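HcgC (Methanococcus maripaludis S2, PDB 5O4J) probably transfers a methyl group from S-adenosylmethionine to a carbon of a pyridinol precursor during biosynthesis of the [Fe]-hydrogenase cofactor. Local coordinates at residues 23-26 with 27-31. Numbering follows the deposited sequence.
Sequences SDVV and EKKAN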
# COMPACT_ATOMS: atom_id res chain seq x y z
N SER A 23 25.87 -1.83 0.58
CA SER A 23 26.94 -1.15 1.30
C SER A 23 26.38 -0.31 2.45
O SER A 23 26.88 -0.37 3.58
CB SER A 23 27.74 -0.28 0.33
OG SER A 23 28.79 0.40 0.99
N ASP A 24 25.35 0.49 2.17
CA ASP A 24 24.80 1.36 3.21
C ASP A 24 24.25 0.54 4.37
O ASP A 24 24.50 0.87 5.54
CB ASP A 24 23.71 2.26 2.63
CG ASP A 24 24.25 3.27 1.62
OD1 ASP A 24 25.48 3.50 1.62
OD2 ASP A 24 23.46 3.83 0.84
N VAL A 25 23.56 -0.56 4.08
CA VAL A 25 23.00 -1.40 5.15
C VAL A 25 24.11 -2.06 5.95
O VAL A 25 24.09 -2.05 7.19
CB VAL A 25 22.03 -2.45 4.58
CG1 VAL A 25 21.65 -3.46 5.65
CG2 VAL A 25 20.79 -1.76 4.02
N VAL A 26 25.09 -2.67 5.28
CA VAL A 26 26.13 -3.37 6.02
C VAL A 26 26.95 -2.38 6.84
O VAL A 26 27.39 -2.70 7.95
CB VAL A 26 27.03 -4.22 5.10
CG1 VAL A 26 26.18 -5.20 4.27
CG2 VAL A 26 27.88 -3.37 4.19
N GLU A 27 27.14 -1.15 6.34
CA GLU A 27 27.85 -0.14 7.11
C GLU A 27 27.08 0.22 8.38
O GLU A 27 27.68 0.35 9.46
CB GLU A 27 28.09 1.10 6.25
CG GLU A 27 28.82 2.23 6.97
CD GLU A 27 29.05 3.45 6.10
OE1 GLU A 27 30.15 4.02 6.16
OE2 GLU A 27 28.12 3.85 5.36
N LYS A 28 25.76 0.35 8.28
CA LYS A 28 24.98 0.63 9.49
C LYS A 28 25.11 -0.49 10.52
O LYS A 28 25.24 -0.22 11.72
CB LYS A 28 23.51 0.85 9.14
CG LYS A 28 23.24 2.22 8.56
CD LYS A 28 21.86 2.33 7.96
CE LYS A 28 21.59 3.79 7.57
NZ LYS A 28 20.24 4.04 7.02
N LYS A 29 25.11 -1.74 10.08
CA LYS A 29 25.30 -2.85 11.02
C LYS A 29 26.69 -2.80 11.64
O LYS A 29 26.85 -2.99 12.86
CB LYS A 29 25.07 -4.19 10.30
CG LYS A 29 23.63 -4.38 9.82
CD LYS A 29 23.40 -5.78 9.27
CE LYS A 29 21.94 -5.96 8.90
NZ LYS A 29 21.63 -7.36 8.47
N ALA A 30 27.72 -2.55 10.83
CA ALA A 30 29.08 -2.47 11.36
C ALA A 30 29.21 -1.34 12.36
O ALA A 30 29.87 -1.49 13.40
CB ALA A 30 30.08 -2.32 10.22
N ASN A 31 28.61 -0.18 12.06
CA ASN A 31 28.69 0.94 12.98
C ASN A 31 27.92 0.68 14.27
O ASN A 31 28.33 1.14 15.34
CB ASN A 31 28.20 2.21 12.29
CG ASN A 31 29.26 2.79 11.36
OD1 ASN A 31 30.46 2.57 11.56
ND2 ASN A 31 28.82 3.53 10.35
O HOH W 1 27.85 2.80 2.38
O HOH W 2 25.56 3.49 6.01
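Helix 18-37, which carries K29 of the S-adenosyl-L-homocysteine site, illustrates how an amphipathic helix sorts side chains one turn apart. Its i to i+4 backbone bonds run unbroken from E27 N to S23 O (2.9 Å) through A30 N to V26 O. On the inner face the side chains of V25 and K29 run alongside each other, V25 CG1 4.1 Å from K29 CE. The lysine chain is extended beyond CG, which carries its ammonium past the valine to E134, in a salt bridge, and to S175 O and T177 OG1; K29 also contacts the bound S-adenosyl-L-homocysteine. In this Rossmann-like methyltransferase, V25 and V26 pack on helix 177-193 while A30 meets helix 54-60. The outer side is hydrated, with two carboxylates near each other: D24 OD1 and E27 OE2 stand 4.6 Å apart, like charges between which water may ease the repulsion. One water lies 2.6 Å from D24 OD1 and within reach of E27 OE2; a second donates to D24 O (2.9 Å) and to E27 OE2 (2.7 Å). E27 turns back toward the N-terminal end of the helix, its CG opposite the backbone N (chi1 180°), which brings OE2 to both waters, whereas K28 sends its NZ to the carbonyls of I250 and V253.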